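Local structure of proton-dependent oligopeptide transporter family protein (Xanthomonas campestris, 6EI3) at residues Ile147-Ser152 against Leu338-Ile343; Phe206-Arg211 against Gly276-Ala281; Arg273-Gly276 against Ala282-Gly285; Gln332-Leu337 against Leu401-Leu406. The protein probably couples proton movement to the uptake of small peptides across the membrane, as a POT family member of the major facilitator superfamily. All coordinates share one frame; numbering follows the deposited sequence.

Contact 1: Ile147-Ser152 against Leu338-Ile343; sequences IINFGS and LVMLLI. With 78M ((2S)-2,3-dihydroxypropyl(7Z)-pentadec-7-enoate), chain N.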
loop_
_atom_site.group_PDB
_atom_site.type_symbol
_atom_site.label_atom_id
_atom_site.label_comp_id
_atom_site.label_asym_id
_atom_site.label_seq_id
_atom_site.Cartn_x
_atom_site.Cartn_y
_atom_site.Cartn_z
ATOM N N ILE A 147 -4.094 0.709 -17.762
ATOM C CA ILE A 147 -3.022 -0.293 -17.804
ATOM C C ILE A 147 -2.932 -1.073 -16.480
ATOM O O ILE A 147 -2.805 -2.294 -16.489
ATOM C CB ILE A 147 -1.676 0.359 -18.211
ATOM C CG1 ILE A 147 -1.655 0.697 -19.721
ATOM C CG2 ILE A 147 -0.502 -0.533 -17.827
ATOM C CD1 ILE A 147 -0.689 1.868 -20.119
ATOM N N ILE A 148 -2.981 -0.367 -15.357
ATOM C CA ILE A 148 -2.934 -0.991 -14.039
ATOM C C ILE A 148 -4.142 -1.912 -13.850
ATOM O O ILE A 148 -3.961 -3.075 -13.496
ATOM C CB ILE A 148 -2.799 0.062 -12.910
ATOM C CG1 ILE A 148 -1.435 0.799 -13.012
ATOM C CG2 ILE A 148 -2.960 -0.600 -11.516
ATOM C CD1 ILE A 148 -1.333 2.120 -12.229
ATOM N N ASN A 149 -5.354 -1.421 -14.147
ATOM C CA ASN A 149 -6.569 -2.198 -13.929
ATOM C C ASN A 149 -6.733 -3.362 -14.883
ATOM O O ASN A 149 -7.044 -4.454 -14.409
ATOM C CB ASN A 149 -7.799 -1.312 -13.897
ATOM C CG ASN A 149 -7.827 -0.500 -12.615
ATOM O OD1 ASN A 149 -8.054 -1.017 -11.520
ATOM N ND2 ASN A 149 -7.477 0.759 -12.703
ATOM N N PHE A 150 -6.498 -3.171 -16.191
ATOM C CA PHE A 150 -6.587 -4.288 -17.127
ATOM C C PHE A 150 -5.470 -5.314 -16.897
ATOM O O PHE A 150 -5.747 -6.505 -16.939
ATOM C CB PHE A 150 -6.677 -3.835 -18.591
ATOM C CG PHE A 150 -8.086 -3.448 -18.976
ATOM C CD1 PHE A 150 -9.081 -4.410 -19.103
ATOM C CD2 PHE A 150 -8.424 -2.120 -19.186
ATOM C CE1 PHE A 150 -10.383 -4.052 -19.445
ATOM C CE2 PHE A 150 -9.724 -1.764 -19.548
ATOM C CZ PHE A 150 -10.698 -2.730 -19.659
ATOM N N GLY A 151 -4.271 -4.847 -16.557
ATOM C CA GLY A 151 -3.134 -5.711 -16.241
ATOM C C GLY A 151 -3.372 -6.553 -14.992
ATOM O O GLY A 151 -3.081 -7.748 -14.986
ATOM N N SER A 152 -3.934 -5.936 -13.932
ATOM C CA SER A 152 -4.280 -6.601 -12.678
ATOM C C SER A 152 -5.433 -7.605 -12.920
ATOM O O SER A 152 -5.401 -8.718 -12.397
ATOM C CB SER A 152 -4.692 -5.566 -11.626
ATOM O OG SER A 152 -5.260 -6.195 -10.489
ATOM N N LEU A 338 -14.295 -3.888 -10.609
ATOM C CA LEU A 338 -15.162 -3.023 -9.819
ATOM C C LEU A 338 -14.616 -1.594 -9.699
ATOM O O LEU A 338 -15.400 -0.656 -9.647
ATOM C CB LEU A 338 -15.485 -3.648 -8.452
ATOM C CG LEU A 338 -16.475 -4.801 -8.469
ATOM C CD1 LEU A 338 -16.286 -5.682 -7.245
ATOM C CD2 LEU A 338 -17.916 -4.303 -8.575
ATOM N N VAL A 339 -13.294 -1.415 -9.703
ATOM C CA VAL A 339 -12.704 -0.073 -9.685
ATOM C C VAL A 339 -13.143 0.625 -11.012
ATOM O O VAL A 339 -13.600 1.773 -10.994
ATOM C CB VAL A 339 -11.148 -0.096 -9.564
ATOM C CG1 VAL A 339 -10.541 1.278 -9.894
ATOM C CG2 VAL A 339 -10.690 -0.560 -8.183
ATOM N N MET A 340 -13.013 -0.085 -12.147
ATOM C CA MET A 340 -13.348 0.471 -13.469
ATOM C C MET A 340 -14.819 0.773 -13.620
ATOM O O MET A 340 -15.151 1.709 -14.331
ATOM C CB MET A 340 -12.827 -0.406 -14.620
ATOM C CG MET A 340 -11.314 -0.342 -14.750
ATOM S SD MET A 340 -10.625 -1.310 -16.114
ATOM C CE MET A 340 -11.098 -2.995 -15.631
ATOM N N LEU A 341 -15.697 0.021 -12.935
ATOM C CA LEU A 341 -17.130 0.300 -12.970
ATOM C C LEU A 341 -17.499 1.432 -11.984
ATOM O O LEU A 341 -18.285 2.314 -12.333
ATOM C CB LEU A 341 -17.953 -0.963 -12.612
ATOM C CG LEU A 341 -17.996 -2.108 -13.640
ATOM C CD1 LEU A 341 -18.707 -3.323 -13.067
ATOM C CD2 LEU A 341 -18.682 -1.673 -14.929
ATOM N N LEU A 342 -16.951 1.375 -10.745
ATOM C CA LEU A 342 -17.300 2.274 -9.634
ATOM C C LEU A 342 -16.668 3.655 -9.690
ATOM O O LEU A 342 -17.302 4.582 -9.192
ATOM C CB LEU A 342 -17.059 1.630 -8.252
ATOM C CG LEU A 342 -17.933 0.389 -7.941
ATOM C CD1 LEU A 342 -17.448 -0.317 -6.664
ATOM C CD2 LEU A 342 -19.433 0.739 -7.884
ATOM N N ILE A 343 -15.459 3.816 -10.260
ATOM C CA ILE A 343 -14.869 5.153 -10.439
ATOM C C ILE A 343 -15.879 6.020 -11.284
ATOM O O ILE A 343 -16.371 7.008 -10.741
ATOM C CB ILE A 343 -13.400 5.122 -11.004
ATOM C CG1 ILE A 343 -12.353 4.721 -9.907
ATOM C CG2 ILE A 343 -13.005 6.426 -11.740
ATOM C CD1 ILE A 343 -12.012 5.733 -8.832
HETATM O O21 78M N . -20.750 1.211 -17.792
HETATM C C20 78M N . -21.479 2.260 -18.416
HETATM C C18 78M N . -21.226 2.280 -19.905
HETATM O O19 78M N . -19.846 2.552 -20.171
HETATM C C17 78M N . -22.114 3.252 -20.651
HETATM O O2 78M N . -21.684 4.580 -20.265
HETATM C C1 78M N . -21.278 5.427 -21.221
HETATM O O1 78M N . -21.249 5.159 -22.394
HETATM C C2 78M N . -20.876 6.753 -20.639
HETATM C C3 78M N . -19.420 6.816 -20.193
HETATM C C4 78M N . -19.176 6.176 -18.829
HETATM C C5 78M N . -17.721 6.149 -18.370
HETATM C C6 78M N . -16.834 5.081 -19.029
HETATM C C7 78M N . -17.150 3.670 -18.621
HETATM C C8 78M N . -16.437 2.916 -17.808
HETATM C C9 78M N . -16.735 1.506 -17.408
HETATM C C10 78M N . -15.552 0.586 -17.690
HETATM C C11 78M N . -15.846 -0.890 -17.494
HETATM C C12 78M N . -14.663 -1.805 -17.798
HETATM C C13 78M N . -14.990 -3.292 -17.829
HETATM C C15 78M N . -16.112 -5.205 -19.063
HETATM C C14 78M N . -15.645 -3.770 -19.121
#
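Met-340 lies over one face of the Phe-150 ring. Its side chain crosses the phenylalanine at about a right angle. Met-340 SD stands 3.9 Å from the centroid of the Phe-150 ring, offset toward the rim, with Phe-150 CE2 closest to it. The methionine chain is straight as far as SD and then bends at chi3 (-63°). The bend carries Met-340 CE over the same face, 4.1 Å from the Phe-150 ring centroid and only 12° off the normal. This is a Met-aromatic contact with a CH-pi contact beside it.

Asn-149 also meets the methionine. The two side chains run past each other in opposite directions, and Asn-149 CB lies 3.6 Å from Met-340 SD. The amide end turns to Val-339, where Asn-149 OD1 is 3.8 Å from Val-339 CG1. Its polar atoms are bonded elsewhere. ND2 is hydrogen-bonded to Tyr-145 O, and OD1 to Gln-514 NE2. Gln-514 is the last residue of the chain, in an ENLYFQ sequence that is probably a tag remnant. Lipid 78M lies along Met-340, with 78M C12 3.9 Å from Met-340 CB.

The axes of the two segments approach to 10.4 Å, with their N-to-C directions at 141°, closer to antiparallel than parallel. They belong to helices 137-165 and 334-357. Val-339 also touches Thr-407 and Glu-410 of helix 400-424, and Ile-147 reaches Ile-8 of helix 4-22.

Contact 2: Phe206-Arg211 against Gly276-Ala281; sequences FGAVVR and GTHPDA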
loop_
_atom_site.group_PDB
_atom_site.type_symbol
_atom_site.label_atom_id
_atom_site.label_comp_id
_atom_site.label_asym_id
_atom_site.label_seq_id
_atom_site.Cartn_x
_atom_site.Cartn_y
_atom_site.Cartn_z
ATOM N N PHE A 206 10.727 20.419 3.529
ATOM C CA PHE A 206 10.197 19.686 4.686
ATOM C C PHE A 206 11.243 19.343 5.735
ATOM O O PHE A 206 11.054 19.708 6.894
ATOM C CB PHE A 206 9.415 18.423 4.253
ATOM C CG PHE A 206 8.743 17.688 5.392
ATOM C CD1 PHE A 206 7.548 18.152 5.935
ATOM C CD2 PHE A 206 9.297 16.522 5.913
ATOM C CE1 PHE A 206 6.937 17.484 6.999
ATOM C CE2 PHE A 206 8.676 15.844 6.968
ATOM C CZ PHE A 206 7.505 16.334 7.509
ATOM N N GLY A 207 12.305 18.631 5.323
ATOM C CA GLY A 207 13.407 18.209 6.182
ATOM C C GLY A 207 14.078 19.352 6.922
ATOM O O GLY A 207 14.243 19.283 8.144
ATOM N N ALA A 208 14.438 20.426 6.192
ATOM C CA ALA A 208 15.086 21.624 6.759
ATOM C C ALA A 208 14.235 22.309 7.826
ATOM O O ALA A 208 14.770 22.690 8.863
ATOM C CB ALA A 208 15.433 22.609 5.656
ATOM N N VAL A 209 12.903 22.431 7.587
ATOM C CA VAL A 209 11.948 23.055 8.519
ATOM C C VAL A 209 11.784 22.189 9.778
ATOM O O VAL A 209 11.774 22.737 10.874
ATOM C CB VAL A 209 10.596 23.433 7.845
ATOM C CG1 VAL A 209 9.639 24.094 8.831
ATOM C CG2 VAL A 209 10.815 24.343 6.640
ATOM N N VAL A 210 11.697 20.848 9.625
ATOM C CA VAL A 210 11.607 19.887 10.743
ATOM C C VAL A 210 12.884 19.990 11.609
ATOM O O VAL A 210 12.792 20.024 12.838
ATOM C CB VAL A 210 11.350 18.425 10.240
ATOM C CG1 VAL A 210 11.576 17.393 11.344
ATOM C CG2 VAL A 210 9.948 18.277 9.648
ATOM N N ARG A 211 14.065 20.037 10.944
ATOM C CA ARG A 211 15.394 20.162 11.558
ATOM C C ARG A 211 15.451 21.450 12.376
ATOM O O ARG A 211 15.799 21.396 13.554
ATOM C CB ARG A 211 16.480 20.165 10.463
ATOM C CG ARG A 211 17.930 20.029 10.948
ATOM C CD ARG A 211 18.921 19.971 9.783
ATOM N NE ARG A 211 18.654 18.846 8.874
ATOM C CZ ARG A 211 18.312 18.968 7.593
ATOM N NH1 ARG A 211 18.220 20.168 7.031
ATOM N NH2 ARG A 211 18.074 17.888 6.859
ATOM N N GLY A 276 10.881 32.150 12.165
ATOM C CA GLY A 276 11.875 33.178 11.880
ATOM C C GLY A 276 12.815 32.744 10.774
ATOM O O GLY A 276 12.969 33.441 9.764
ATOM N N THR A 277 13.422 31.556 10.965
ATOM C CA THR A 277 14.378 30.888 10.078
ATOM C C THR A 277 13.792 30.563 8.690
ATOM O O THR A 277 14.556 30.469 7.724
ATOM C CB THR A 277 14.858 29.585 10.758
ATOM O OG1 THR A 277 14.993 29.790 12.169
ATOM C CG2 THR A 277 16.161 29.041 10.168
ATOM N N HIS A 278 12.454 30.351 8.598
ATOM C CA HIS A 278 11.782 29.949 7.359
ATOM C C HIS A 278 10.616 30.889 6.940
ATOM O O HIS A 278 10.038 31.548 7.803
ATOM C CB HIS A 278 11.357 28.484 7.475
ATOM C CG HIS A 278 12.529 27.581 7.720
ATOM N ND1 HIS A 278 13.436 27.286 6.715
ATOM C CD2 HIS A 278 12.942 26.989 8.864
ATOM C CE1 HIS A 278 14.342 26.502 7.269
ATOM N NE2 HIS A 278 14.083 26.289 8.556
ATOM N N PRO A 279 10.293 30.970 5.616
ATOM C CA PRO A 279 9.330 31.977 5.113
ATOM C C PRO A 279 7.817 31.860 5.395
ATOM O O PRO A 279 7.046 32.398 4.590
ATOM C CB PRO A 279 9.529 31.916 3.589
ATOM C CG PRO A 279 10.791 31.226 3.369
ATOM C CD PRO A 279 10.953 30.287 4.490
ATOM N N ASP A 280 7.378 31.268 6.525
ATOM C CA ASP A 280 5.953 31.136 6.904
ATOM C C ASP A 280 5.161 30.187 5.999
ATOM O O ASP A 280 4.509 29.302 6.536
ATOM C CB ASP A 280 5.230 32.494 7.046
ATOM C CG ASP A 280 5.424 33.179 8.384
ATOM O OD1 ASP A 280 6.557 33.139 8.918
ATOM O OD2 ASP A 280 4.456 33.793 8.880
ATOM N N ALA A 281 5.210 30.347 4.653
ATOM C CA ALA A 281 4.540 29.439 3.713
ATOM C C ALA A 281 5.181 28.040 3.798
ATOM O O ALA A 281 4.539 27.044 3.459
ATOM C CB ALA A 281 4.639 29.970 2.292
#
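Ala-208 O and His-278 NE2 meet at one hydroxyl, Ser-212 OG, which is hydrogen-bonded to both. The serine lies one helical turn beyond Ala-208, so it ties the histidine to the helix. The direct distance from Ala-208 O to His-278 NE2 is 3.7 Å, and the oxygen approaches the ring obliquely. The serine is therefore the polar link between them. At the other ring nitrogen, ND1 is hydrogen-bonded to His-204 ND1. The planes of the two histidines stand at about 85°. Bonds at both nitrogens fix the rotation of the His-278 ring.

The rest of the contact is apolar. Val-209 CG2 sits over the middle of one face of the His-278 ring. Val-209 CG2 is 3.9 Å from the His-278 ring centroid and 12° off the normal, a CH-pi contact. The valine has CG1 anti to its nitrogen (chi1 -179°), which leaves CG2 as the branch that meets the ring. Ala-208 CB adds a looser touch, 4.4 Å from His-278 CE1.

Val-209 also packs on Leu-271 and Ala-274, and on Val-286 of helix 281-306. Phe-206 reaches Val-432 and Phe-436 of helix 430-456. The arrangement docks the short helix 206-215 on the loop between helices 248-270 and 281-306. This fits the linker region between the two halves of the major facilitator fold, where many bacterial POT proteins carry extra helices.

Contact 3: Arg273-Gly276 against Ala282-Gly285; sequences RARG and AVDG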
loop_
_atom_site.group_PDB
_atom_site.type_symbol
_atom_site.label_atom_id
_atom_site.label_comp_id
_atom_site.label_asym_id
_atom_site.label_seq_id
_atom_site.Cartn_x
_atom_site.Cartn_y
_atom_site.Cartn_z
ATOM N N ARG A 273 8.780 27.599 16.372
ATOM C CA ARG A 273 10.170 28.077 16.545
ATOM C C ARG A 273 10.952 28.138 15.205
ATOM O O ARG A 273 12.103 28.587 15.186
ATOM C CB ARG A 273 10.934 27.212 17.558
ATOM C CG ARG A 273 10.269 27.061 18.917
ATOM C CD ARG A 273 11.086 26.116 19.756
ATOM N NE ARG A 273 10.485 25.854 21.062
ATOM C CZ ARG A 273 11.130 25.273 22.066
ATOM N NH1 ARG A 273 12.406 24.922 21.932
ATOM N NH2 ARG A 273 10.516 25.063 23.224
ATOM N N ALA A 274 10.329 27.677 14.098
ATOM C CA ALA A 274 10.913 27.705 12.756
ATOM C C ALA A 274 10.509 28.971 11.976
ATOM O O ALA A 274 11.169 29.301 10.989
ATOM C CB ALA A 274 10.493 26.460 11.979
ATOM N N ARG A 275 9.434 29.676 12.433
ATOM C CA ARG A 275 8.817 30.878 11.828
ATOM C C ARG A 275 9.772 32.011 11.439
ATOM O O ARG A 275 9.457 32.767 10.508
ATOM C CB ARG A 275 7.701 31.457 12.723
ATOM C CG ARG A 275 6.383 30.696 12.652
ATOM C CD ARG A 275 5.533 31.078 11.450
ATOM N NE ARG A 275 4.523 30.057 11.178
ATOM C CZ ARG A 275 3.298 30.059 11.689
ATOM N NH1 ARG A 275 2.900 31.054 12.474
ATOM N NH2 ARG A 275 2.457 29.076 11.412
ATOM N N GLY A 276 10.881 32.150 12.165
ATOM C CA GLY A 276 11.875 33.178 11.880
ATOM C C GLY A 276 12.815 32.744 10.774
ATOM O O GLY A 276 12.969 33.441 9.764
ATOM N N ALA A 282 6.449 27.985 4.269
ATOM C CA ALA A 282 7.231 26.765 4.494
ATOM C C ALA A 282 6.807 26.126 5.824
ATOM O O ALA A 282 6.577 24.916 5.861
ATOM C CB ALA A 282 8.720 27.096 4.517
ATOM N N VAL A 283 6.681 26.944 6.905
ATOM C CA VAL A 283 6.265 26.506 8.253
ATOM C C VAL A 283 4.803 26.019 8.240
ATOM O O VAL A 283 4.520 24.941 8.769
ATOM C CB VAL A 283 6.531 27.571 9.352
ATOM C CG1 VAL A 283 6.084 27.087 10.729
ATOM C CG2 VAL A 283 8.004 27.965 9.389
ATOM N N ASP A 284 3.889 26.813 7.618
ATOM C CA ASP A 284 2.469 26.482 7.456
ATOM C C ASP A 284 2.344 25.197 6.638
ATOM O O ASP A 284 1.510 24.362 6.951
ATOM C CB ASP A 284 1.703 27.616 6.751
ATOM C CG ASP A 284 1.604 28.933 7.498
ATOM O OD1 ASP A 284 2.011 28.982 8.680
ATOM O OD2 ASP A 284 1.140 29.924 6.890
ATOM N N GLY A 285 3.178 25.065 5.607
ATOM C CA GLY A 285 3.249 23.899 4.735
ATOM C C GLY A 285 3.601 22.617 5.462
ATOM O O GLY A 285 3.033 21.567 5.160
#
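Arg-275 NH2 and Asp-284 OD1 form a salt bridge of 2.8 Å. It is made through one nitrogen and one oxygen. The guanidinium and carboxylate planes stand 86° apart, far from the coplanar arrangement of a paired, two-bond bridge.

Val-283 packs against the arginine chain. Val-283 CG1 is 3.4 Å from Arg-275 NE, and the valine CB lies in the guanidinium plane, at the edge. The other branch turns to the loop. Val-283 CG2 is 3.7 Å from Ala-274 C and 3.9 Å from Ala-274 CB. CG1 thus meets the arginine side chain, while CG2 meets the backbone at Ala-274 and Arg-275 and the Ala-274 methyl.

The arginine gets there by a bend at chi2 (-82°), which swings the chain over Val-283 and toward Asp-284. Farther out, Glu-272 OE1 makes a second salt bridge, to Arg-275 NH1. The guanidinium is thus held between two carboxylates. Asp-280 also touches the arginine side chain. Beyond the valine, Val-209 of helix 206-215 packs on Ala-282. Arg-273 is hydrogen-bonded through NH1 to Ala-216 O and Gly-222 O.

The contact joins a loop to the first turns of helix 281-306, only six residues on. Two carboxylates, Asp-284 and Glu-272, probably offset the positive charge of Arg-275. NE pays a price, since it is buried against the valine and has no hydrogen-bond partner in the model.

Contact 4: Gln332-Leu337 against Leu401-Leu406; sequences QALNPL and LPYALL. With 78M ((2S)-2,3-dihydroxypropyl(7Z)-pentadec-7-enoate), chain K.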
loop_
_atom_site.group_PDB
_atom_site.type_symbol
_atom_site.label_atom_id
_atom_site.label_comp_id
_atom_site.label_asym_id
_atom_site.label_seq_id
_atom_site.Cartn_x
_atom_site.Cartn_y
_atom_site.Cartn_z
ATOM N N GLN A 332 -9.728 -12.334 -7.244
ATOM C CA GLN A 332 -9.016 -11.062 -7.153
ATOM C C GLN A 332 -9.229 -10.187 -8.387
ATOM O O GLN A 332 -9.106 -8.977 -8.279
ATOM C CB GLN A 332 -7.532 -11.264 -6.829
ATOM C CG GLN A 332 -7.319 -11.758 -5.388
ATOM C CD GLN A 332 -5.931 -12.301 -5.217
ATOM O OE1 GLN A 332 -5.031 -11.615 -4.760
ATOM N NE2 GLN A 332 -5.699 -13.523 -5.639
ATOM N N ALA A 333 -9.656 -10.780 -9.536
ATOM C CA ALA A 333 -9.960 -10.011 -10.755
ATOM C C ALA A 333 -11.156 -9.087 -10.536
ATOM O O ALA A 333 -11.334 -8.131 -11.292
ATOM C CB ALA A 333 -10.239 -10.950 -11.908
ATOM N N LEU A 334 -11.983 -9.375 -9.511
ATOM C CA LEU A 334 -13.157 -8.546 -9.238
ATOM C C LEU A 334 -12.794 -7.157 -8.780
ATOM O O LEU A 334 -13.541 -6.231 -9.052
ATOM C CB LEU A 334 -14.097 -9.184 -8.209
ATOM C CG LEU A 334 -14.889 -10.410 -8.639
ATOM C CD1 LEU A 334 -15.619 -10.981 -7.443
ATOM C CD2 LEU A 334 -15.905 -10.074 -9.738
ATOM N N ASN A 335 -11.657 -7.000 -8.096
ATOM C CA ASN A 335 -11.261 -5.692 -7.616
ATOM C C ASN A 335 -11.018 -4.683 -8.766
ATOM O O ASN A 335 -11.756 -3.689 -8.806
ATOM C CB ASN A 335 -10.101 -5.787 -6.655
ATOM C CG ASN A 335 -9.613 -4.442 -6.225
ATOM O OD1 ASN A 335 -8.488 -4.066 -6.518
ATOM N ND2 ASN A 335 -10.465 -3.682 -5.545
ATOM N N PRO A 336 -10.095 -4.924 -9.745
ATOM C CA PRO A 336 -9.925 -3.951 -10.847
ATOM C C PRO A 336 -11.169 -3.800 -11.727
ATOM O O PRO A 336 -11.415 -2.696 -12.221
ATOM C CB PRO A 336 -8.727 -4.504 -11.627
ATOM C CG PRO A 336 -8.724 -5.980 -11.328
ATOM C CD PRO A 336 -9.116 -6.031 -9.874
ATOM N N LEU A 337 -11.987 -4.871 -11.887
ATOM C CA LEU A 337 -13.239 -4.754 -12.648
ATOM C C LEU A 337 -14.162 -3.750 -11.941
ATOM O O LEU A 337 -14.732 -2.875 -12.587
ATOM C CB LEU A 337 -13.964 -6.113 -12.792
ATOM C CG LEU A 337 -15.389 -6.040 -13.387
ATOM C CD1 LEU A 337 -15.368 -5.641 -14.850
ATOM C CD2 LEU A 337 -16.165 -7.341 -13.190
ATOM N N LEU A 401 -20.129 -10.206 -3.047
ATOM C CA LEU A 401 -20.686 -9.267 -2.053
ATOM C C LEU A 401 -19.567 -8.516 -1.297
ATOM O O LEU A 401 -19.484 -7.305 -1.482
ATOM C CB LEU A 401 -21.694 -9.937 -1.105
ATOM C CG LEU A 401 -22.274 -9.081 0.038
ATOM C CD1 LEU A 401 -23.118 -7.909 -0.495
ATOM C CD2 LEU A 401 -23.121 -9.943 0.963
ATOM N N PRO A 402 -18.633 -9.164 -0.557
ATOM C CA PRO A 402 -17.549 -8.374 0.064
ATOM C C PRO A 402 -16.599 -7.722 -0.945
ATOM O O PRO A 402 -16.071 -6.674 -0.623
ATOM C CB PRO A 402 -16.844 -9.377 0.986
ATOM C CG PRO A 402 -17.187 -10.736 0.440
ATOM C CD PRO A 402 -18.569 -10.587 -0.136
ATOM N N TYR A 403 -16.411 -8.276 -2.167
ATOM C CA TYR A 403 -15.571 -7.585 -3.155
ATOM C C TYR A 403 -16.206 -6.237 -3.535
ATOM O O TYR A 403 -15.502 -5.233 -3.605
ATOM C CB TYR A 403 -15.329 -8.431 -4.428
ATOM C CG TYR A 403 -13.978 -9.113 -4.399
ATOM C CD1 TYR A 403 -12.813 -8.403 -4.681
ATOM C CD2 TYR A 403 -13.849 -10.425 -3.955
ATOM C CE1 TYR A 403 -11.559 -8.988 -4.543
ATOM C CE2 TYR A 403 -12.601 -11.038 -3.861
ATOM C CZ TYR A 403 -11.460 -10.315 -4.156
ATOM O OH TYR A 403 -10.236 -10.904 -4.035
ATOM N N ALA A 404 -17.532 -6.222 -3.759
ATOM C CA ALA A 404 -18.274 -5.010 -4.131
ATOM C C ALA A 404 -18.186 -3.972 -3.027
ATOM O O ALA A 404 -17.859 -2.811 -3.290
ATOM C CB ALA A 404 -19.740 -5.345 -4.432
ATOM N N LEU A 405 -18.440 -4.403 -1.781
ATOM C CA LEU A 405 -18.407 -3.522 -0.620
ATOM C C LEU A 405 -17.019 -2.944 -0.405
ATOM O O LEU A 405 -16.886 -1.722 -0.284
ATOM C CB LEU A 405 -18.912 -4.251 0.643
ATOM C CG LEU A 405 -20.407 -4.628 0.648
ATOM C CD1 LEU A 405 -20.681 -5.735 1.632
ATOM C CD2 LEU A 405 -21.313 -3.395 0.923
ATOM N N LEU A 406 -15.980 -3.816 -0.429
ATOM C CA LEU A 406 -14.585 -3.399 -0.220
ATOM C C LEU A 406 -14.053 -2.456 -1.317
ATOM O O LEU A 406 -13.345 -1.504 -0.994
ATOM C CB LEU A 406 -13.656 -4.611 -0.026
ATOM C CG LEU A 406 -12.148 -4.321 0.153
ATOM C CD1 LEU A 406 -11.851 -3.584 1.480
ATOM C CD2 LEU A 406 -11.338 -5.586 0.032
HETATM O O21 78M K . -23.924 -19.861 -8.228
HETATM C C20 78M K . -24.035 -20.079 -9.626
HETATM C C18 78M K . -22.858 -19.478 -10.358
HETATM O O19 78M K . -22.791 -18.068 -10.113
HETATM C C17 78M K . -22.891 -19.753 -11.845
HETATM O O2 78M K . -21.557 -19.395 -12.279
HETATM C C1 78M K . -20.789 -20.330 -12.857
HETATM O O1 78M K . -21.191 -21.396 -13.243
HETATM C C2 78M K . -19.357 -19.890 -12.916
HETATM C C3 78M K . -18.665 -20.068 -11.576
HETATM C C4 78M K . -17.318 -19.375 -11.505
HETATM C C5 78M K . -16.930 -18.942 -10.096
HETATM C C6 78M K . -17.700 -17.727 -9.559
HETATM C C7 78M K . -17.325 -16.484 -10.294
HETATM C C8 78M K . -17.514 -15.240 -9.914
HETATM C C9 78M K . -17.099 -14.032 -10.691
HETATM C C10 78M K . -15.629 -13.668 -10.442
HETATM C C11 78M K . -14.617 -14.238 -11.435
HETATM C C12 78M K . -14.460 -13.454 -12.732
HETATM C C13 78M K . -13.894 -12.051 -12.561
HETATM C C15 78M K . -13.416 -9.816 -13.605
HETATM C C14 78M K . -13.982 -11.196 -13.810
#
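Tyr-403 packs tightly against residues 332-335, where a 3-10 segment leads into helix 334-357. Tyr-403 OH lies 3.3 Å from Gln-332 CG and 3.4 Å from Gln-332 CA. Leu-334 crosses the ring at about a right angle. Leu-334 CB is 4.2 Å from the Tyr-403 ring centroid, 29° off the normal, and so sits off-centre. Leu-334 CD1 is 3.9 Å from Tyr-403 CG. Asn-335 CB adds a touch at CE1. The tyrosine has an unusual chi1 of -100°, well away from a staggered value, as it reaches into this site. Trp-313 meets the same ring edge to face.

The other side faces lipid, and meets an acyl chain rather than protein. There Leu-334 CD2 is 3.7 Å from C10 of the monoacylglycerol 78M. Ala-333 and Leu-337 touch the end of the same chain, with Leu-337 CD2 3.7 Å from 78M C15.

The two amide nitrogens are hydrogen-bonded to residues outside the segments. Gln-332 NE2 bonds Asn-23 O and Ser-329 O. Asn-335 ND2 bonds Glu-410 OE1 and Thr-407 OG1, both on helix 400-424. The chemistry is therefore divided: the segments meet mainly through the tyrosine ring and aliphatic carbons, with Tyr-403 OH lying against Gln-332, an amide adds a polar tie one to two turns on, and Leu-334 CD2 touches the lipid.

In the fold
The four contacts form two groups. Contacts 1 and 4 have centres 10 Å apart and share helix 334-357. Pro-336 joins them, with Pro-336 CB 3.3 Å from Asn-149 O. Both touch bound 78M, and Leu-337 lies in the pockets of two such molecules, so this group borders lipid. Contacts 2 and 3 have centres 5 Å apart and share Gly-276. His-278 CB lies 3.9 Å from Val-283 CG2, so they make one cluster around the loop before helix 281-306. The groups are far apart, with centres about 40 to 44 Å from each other. In contacts 2 and 3, the side chains of Val-209 and Arg-275 are each about 13 Å from a bound 78M.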